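Terminal oxygenase component of carbazole (Janthinobacterium sp., PDB 7BUG) catalyses the dioxygenation of carbazole at its angular C-9a and adjacent C-1 positions, as the Rieske-type terminal oxygenase of carbazole 1,9a-dioxygenase. Local coordinates at residues E314-E318 with S319-P323; V32-S35 with K36-N39; H183-I186 with H187-S190. All coordinates share one frame; numbering follows the deposited sequence.

Interaction 1: residues E314-E318 with S319-P323; sequences EQEFE and SKWKP
F317 and K322, five residues apart on helix 307-327, form the tightly packed side of this contact. F317 turns its CG away from the backbone N (chi1 178°), and one ring face meets the lysine stem: K322 CB lies 4.0 Å from the ring centroid in a CH-pi contact, and K322 CD comes within 3.8 Å of CE2 of F317. The helix widens into a pi-type turn at 319-323, with W321 N bonded to E316 O and K322 N to F317 O at 2.8 Å; E316 O also accepts from K320 N. E316 and W321 run side by side; the indole NE1 donates to the anti lone pair of E316 OE1 at 3.2 Å, while E316 OE2 pairs with K312. The solvent side is looser. S319 OG and S319 N reach Q315 O from opposite faces of its carbonyl plane, the hydroxyl at 3.1 Å, and E318 OE1 stays 4.4 Å from K322 NZ, beyond a salt bridge. Underneath, F317 packs on L161 of strand 158-167 and L300 of strand 293-303, and W321 shares L300, so the helix lies against two adjoining strands of the catalytic-domain sheet.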
# COMPACT_ATOMS: atom_id res chain seq x y z
N GLU A 314 16.05 -32.74 25.04
CA GLU A 314 14.91 -32.59 24.10
C GLU A 314 13.59 -32.53 24.88
O GLU A 314 12.70 -31.76 24.50
CB GLU A 314 14.84 -33.72 23.08
CG GLU A 314 16.04 -33.74 22.13
CD GLU A 314 16.04 -34.85 21.08
OE1 GLU A 314 15.31 -35.86 21.23
OE2 GLU A 314 16.80 -34.70 20.12
N GLN A 315 13.46 -33.35 25.92
CA GLN A 315 12.20 -33.43 26.70
C GLN A 315 12.04 -32.14 27.51
O GLN A 315 10.92 -31.61 27.48
CB GLN A 315 12.20 -34.72 27.52
CG GLN A 315 11.84 -35.91 26.63
CD GLN A 315 12.33 -37.23 27.17
OE1 GLN A 315 12.60 -37.37 28.36
NE2 GLN A 315 12.45 -38.21 26.28
N GLU A 316 13.10 -31.63 28.13
CA GLU A 316 13.03 -30.36 28.91
C GLU A 316 12.79 -29.21 27.92
O GLU A 316 12.09 -28.23 28.30
CB GLU A 316 14.31 -30.05 29.69
CG GLU A 316 14.63 -30.96 30.86
CD GLU A 316 15.86 -30.53 31.65
OE1 GLU A 316 16.15 -29.30 31.70
OE2 GLU A 316 16.53 -31.41 32.21
N PHE A 317 13.43 -29.22 26.75
CA PHE A 317 13.19 -28.14 25.74
C PHE A 317 11.69 -28.05 25.43
O PHE A 317 11.10 -26.92 25.49
CB PHE A 317 14.05 -28.32 24.50
CG PHE A 317 13.83 -27.28 23.42
CD1 PHE A 317 14.50 -26.08 23.44
CD2 PHE A 317 12.98 -27.54 22.37
CE1 PHE A 317 14.31 -25.16 22.42
CE2 PHE A 317 12.77 -26.63 21.36
CZ PHE A 317 13.47 -25.44 21.37
N GLU A 318 11.07 -29.17 25.09
CA GLU A 318 9.67 -29.19 24.59
C GLU A 318 8.73 -28.82 25.74
O GLU A 318 7.73 -28.11 25.51
CB GLU A 318 9.30 -30.54 23.97
CG GLU A 318 9.80 -30.71 22.54
CD GLU A 318 9.34 -29.68 21.50
OE1 GLU A 318 8.22 -29.12 21.63
OE2 GLU A 318 10.10 -29.45 20.54
N SER A 319 9.04 -29.29 26.94
CA SER A 319 8.11 -29.23 28.10
C SER A 319 8.29 -27.89 28.81
O SER A 319 7.33 -27.41 29.36
CB SER A 319 8.31 -30.40 29.04
OG SER A 319 9.49 -30.27 29.83
N LYS A 320 9.48 -27.30 28.79
CA LYS A 320 9.77 -26.15 29.67
C LYS A 320 10.41 -25.03 28.85
O LYS A 320 9.86 -23.94 28.89
CB LYS A 320 10.65 -26.55 30.84
CG LYS A 320 10.94 -25.43 31.82
CD LYS A 320 11.11 -25.90 33.25
CE LYS A 320 9.96 -26.77 33.75
NZ LYS A 320 10.41 -27.74 34.78
N TRP A 321 11.59 -25.24 28.25
CA TRP A 321 12.40 -24.06 27.84
C TRP A 321 11.80 -23.36 26.61
O TRP A 321 11.94 -22.11 26.53
CB TRP A 321 13.86 -24.45 27.64
CG TRP A 321 14.46 -25.08 28.86
CD1 TRP A 321 15.04 -26.31 28.94
CD2 TRP A 321 14.50 -24.54 30.18
NE1 TRP A 321 15.44 -26.56 30.22
CE2 TRP A 321 15.15 -25.49 31.00
CE3 TRP A 321 14.05 -23.35 30.75
CZ2 TRP A 321 15.36 -25.28 32.36
CZ3 TRP A 321 14.28 -23.14 32.08
CH2 TRP A 321 14.92 -24.10 32.87
N LYS A 322 11.25 -24.09 25.66
CA LYS A 322 10.62 -23.47 24.48
C LYS A 322 9.42 -22.64 24.92
O LYS A 322 9.33 -21.46 24.61
CB LYS A 322 10.31 -24.50 23.40
CG LYS A 322 9.55 -23.91 22.22
CD LYS A 322 9.46 -24.87 21.07
CE LYS A 322 8.50 -24.39 20.00
NZ LYS A 322 8.12 -25.51 19.10
N PRO A 323 8.40 -23.19 25.64
CA PRO A 323 7.23 -22.38 25.97
C PRO A 323 7.55 -21.29 27.01
O PRO A 323 6.97 -20.21 26.91
CB PRO A 323 6.19 -23.41 26.47
CG PRO A 323 7.01 -24.58 26.92
CD PRO A 323 8.23 -24.60 26.01

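Interaction 2: residues V32-S35 with K36-N39; sequences VMFS and KEIN
E37 folds back beside F34 in a short 3-10 turn that follows strand 28-32 of the Rieske domain. The two side chains point the same way, ring and carboxylate planes 55° apart. The extended glutamate chain brings OE1 to 3.6 Å from CD2 of F34, obliquely to the ring, and to 3.5 Å from CB of M33. OE1 also accepts the backbone N-H of F34, and E37 N in turn donates to F34 O at 2.9 Å, so one residue grips both polar backbone groups of F34. I38 N continues the turn with a bond to S35 O at 3.2 Å. M33 and I38 make the apolar contact: the methionine chain slants across the isoleucine with SD 4.0 Å from CG2. M33 is buried against L46 and V133, at the corner where the chain leaves the strand. F34 stacks on F297 of strand 293-303, which ties the turn to the neighbouring domain, while S35 OG is held by E128 and S35 O by R57. The bond from F34 N to E37 OE1 is almost straight, 2.9 Å long with an N-H...O angle of 176°, and meets the oxygen on its anti side, 27° out of the carboxylate plane.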
# COMPACT_ATOMS: atom_id res chain seq x y z
N VAL A 32 18.30 -20.34 7.94
CA VAL A 32 16.97 -20.00 7.36
C VAL A 32 15.90 -21.00 7.77
O VAL A 32 14.72 -20.65 7.64
CB VAL A 32 17.06 -19.91 5.84
CG1 VAL A 32 17.96 -18.73 5.43
CG2 VAL A 32 17.55 -21.18 5.22
N MET A 33 16.28 -22.19 8.20
CA MET A 33 15.29 -23.23 8.59
C MET A 33 16.05 -24.35 9.29
O MET A 33 17.27 -24.29 9.36
CB MET A 33 14.55 -23.79 7.38
CG MET A 33 15.38 -24.61 6.48
SD MET A 33 14.42 -25.16 5.02
CE MET A 33 14.33 -23.63 4.11
N PHE A 34 15.31 -25.28 9.87
CA PHE A 34 15.90 -26.47 10.53
C PHE A 34 15.96 -27.61 9.54
O PHE A 34 15.19 -27.71 8.61
CB PHE A 34 15.13 -26.82 11.81
CG PHE A 34 15.23 -25.75 12.86
CD1 PHE A 34 16.38 -25.59 13.60
CD2 PHE A 34 14.19 -24.85 13.03
CE1 PHE A 34 16.48 -24.58 14.56
CE2 PHE A 34 14.29 -23.86 14.00
CZ PHE A 34 15.44 -23.69 14.71
N SER A 35 17.02 -28.41 9.66
CA SER A 35 17.27 -29.57 8.80
C SER A 35 16.01 -30.44 8.68
O SER A 35 15.71 -30.91 7.55
CB SER A 35 18.40 -30.34 9.39
OG SER A 35 19.62 -29.61 9.32
N LYS A 36 15.29 -30.61 9.78
CA LYS A 36 14.14 -31.57 9.84
C LYS A 36 12.98 -30.99 9.04
O LYS A 36 12.02 -31.68 8.79
CB LYS A 36 13.73 -31.80 11.29
CG LYS A 36 13.16 -30.56 11.98
CD LYS A 36 12.71 -30.75 13.42
CE LYS A 36 13.55 -31.74 14.19
NZ LYS A 36 13.07 -31.83 15.59
N GLU A 37 13.06 -29.72 8.65
CA GLU A 37 11.93 -29.07 7.94
C GLU A 37 12.04 -29.25 6.45
O GLU A 37 11.16 -28.74 5.72
CB GLU A 37 11.88 -27.58 8.26
CG GLU A 37 11.58 -27.34 9.72
CD GLU A 37 11.50 -25.88 10.12
OE1 GLU A 37 12.46 -25.11 9.84
OE2 GLU A 37 10.45 -25.51 10.73
N ILE A 38 13.16 -29.79 5.96
CA ILE A 38 13.36 -30.00 4.50
C ILE A 38 13.66 -31.48 4.28
O ILE A 38 14.69 -31.99 4.75
CB ILE A 38 14.38 -29.06 3.83
CG1 ILE A 38 14.63 -29.52 2.40
CG2 ILE A 38 15.65 -28.93 4.63
CD1 ILE A 38 14.96 -28.42 1.50
N ASN A 39 12.67 -32.16 3.70
CA ASN A 39 12.72 -33.60 3.40
C ASN A 39 13.33 -33.81 2.02
O ASN A 39 13.26 -32.93 1.16
CB ASN A 39 11.33 -34.24 3.41
CG ASN A 39 10.70 -34.38 4.78
OD1 ASN A 39 11.31 -34.90 5.71
ND2 ASN A 39 9.45 -33.95 4.90

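Interaction 3: residues H183-I186 with H187-S190; sequences HIYI and HKDS. With FE2 (Fe (II) ion), chain E.
H183 and H187 both bind the active-site iron(II) ion: H183 NE2 lies 2.0 Å from FE. The bond from H187 NE2 to FE is 2.1 Å long. Their rings approach obliquely, planes 81° apart. Two waters and D333 share the metal, giving the two-histidine, one-carboxylate site characteristic of Rieske oxygenases. The next shell packs against the rings. I186 lays CG1 over the centre of one face of H187, 3.7 Å from the centroid and only 3° off its normal, and F329 stacks on the same imidazole. ND1 of H183 bonds to the backbone O of D180, which would restrain rotation of that ring. The backbone is wound as a 3-10 turn, in which H187 N donates to I184 O at 2.9 Å from above the carbonyl plane. Farther from the iron, K188 runs alongside Y185, pointing the same way: the bend at its last torsion (chi4 -70°) sets NZ over the tyrosine face, 3.8 Å from the ring centroid, as a cation-pi contact. Both polar ends meet E81 of the second subunit, by a salt bridge from K188 NZ and a hydrogen bond with Y185 OH. Y92 of that subunit packs on H183 and I186, linking the iron loop to its Rieske cluster pocket. The whole segment connects helix 171-179 to helix 191-195, which S190 caps, with I186 resting on helix 331-344.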
# COMPACT_ATOMS: atom_id res chain seq x y z
N HIS A 183 17.22 -2.89 27.91
CA HIS A 183 15.90 -3.31 27.41
C HIS A 183 15.31 -4.35 28.36
O HIS A 183 14.13 -4.62 28.24
CB HIS A 183 15.97 -3.85 25.95
CG HIS A 183 16.10 -5.32 25.85
ND1 HIS A 183 17.31 -5.94 25.96
CD2 HIS A 183 15.18 -6.29 25.72
CE1 HIS A 183 17.13 -7.24 25.87
NE2 HIS A 183 15.83 -7.51 25.71
N ILE A 184 16.11 -4.98 29.23
CA ILE A 184 15.62 -6.08 30.11
C ILE A 184 14.52 -5.60 31.06
O ILE A 184 13.78 -6.45 31.53
CB ILE A 184 16.78 -6.67 30.91
CG1 ILE A 184 17.48 -5.63 31.78
CG2 ILE A 184 17.72 -7.40 29.95
CD1 ILE A 184 18.44 -6.23 32.78
N TYR A 185 14.34 -4.30 31.16
CA TYR A 185 13.14 -3.68 31.80
C TYR A 185 11.85 -4.31 31.26
O TYR A 185 10.92 -4.59 32.03
CB TYR A 185 13.19 -2.17 31.63
CG TYR A 185 12.09 -1.45 32.35
CD1 TYR A 185 12.14 -1.28 33.72
CD2 TYR A 185 10.96 -1.01 31.66
CE1 TYR A 185 11.09 -0.67 34.39
CE2 TYR A 185 9.90 -0.42 32.32
CZ TYR A 185 9.97 -0.25 33.69
OH TYR A 185 8.94 0.34 34.37
N ILE A 186 11.77 -4.59 29.94
CA ILE A 186 10.54 -5.16 29.36
C ILE A 186 10.26 -6.57 29.85
O ILE A 186 9.15 -7.04 29.63
CB ILE A 186 10.56 -5.08 27.81
CG1 ILE A 186 11.40 -6.20 27.17
CG2 ILE A 186 11.02 -3.72 27.37
CD1 ILE A 186 11.32 -6.24 25.66
N HIS A 187 11.26 -7.28 30.40
CA HIS A 187 11.15 -8.70 30.78
C HIS A 187 10.81 -8.86 32.28
O HIS A 187 10.69 -9.99 32.71
CB HIS A 187 12.46 -9.41 30.44
CG HIS A 187 12.76 -9.42 28.97
ND1 HIS A 187 11.94 -10.03 28.07
CD2 HIS A 187 13.84 -9.01 28.28
CE1 HIS A 187 12.47 -9.96 26.86
NE2 HIS A 187 13.61 -9.33 26.97
N LYS A 188 10.58 -7.74 32.97
CA LYS A 188 10.43 -7.72 34.46
C LYS A 188 9.21 -8.55 34.89
O LYS A 188 9.27 -9.12 35.98
CB LYS A 188 10.40 -6.28 34.97
CG LYS A 188 9.18 -5.46 34.58
CD LYS A 188 9.39 -3.99 34.83
CE LYS A 188 8.18 -3.15 34.46
NZ LYS A 188 7.98 -3.10 32.98
N ASP A 189 8.20 -8.73 34.06
CA ASP A 189 6.99 -9.51 34.42
C ASP A 189 6.96 -10.87 33.72
O ASP A 189 5.90 -11.54 33.75
CB ASP A 189 5.70 -8.75 34.08
CG ASP A 189 5.56 -7.42 34.81
OD1 ASP A 189 5.97 -7.39 35.97
OD2 ASP A 189 5.05 -6.44 34.19
N SER A 190 8.07 -11.33 33.12
CA SER A 190 8.07 -12.61 32.39
C SER A 190 7.80 -13.79 33.33
O SER A 190 8.39 -13.79 34.38
CB SER A 190 9.36 -12.87 31.64
OG SER A 190 9.28 -14.14 31.00
FE FE2 E . 14.92 -9.23 25.31
O HOH W 1 7.63 -8.39 31.30
O HOH W 2 16.20 -10.44 25.74
O HOH W 3 16.26 -9.36 23.58

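Overall arrangement
Along the chain the order is interaction 2, interaction 3, interaction 1. Interaction 2 belongs to the Rieske domain, following an outermost strand of its six-stranded sheet; the other two lie in the catalytic domain. Interactions 1 and 2 have centres 19 Å apart and nearest atoms about 6 Å apart without touching, yet both lean on strand 293-303, through L300 and F297 respectively. Interaction 3 is 21 Å from interaction 1 and 32 Å from interaction 2, centre to centre. It alone of the three meets another subunit, at residues including Y92, which lines that subunit's cluster pocket, consistent with electrons passing between subunits of the trimer to the iron.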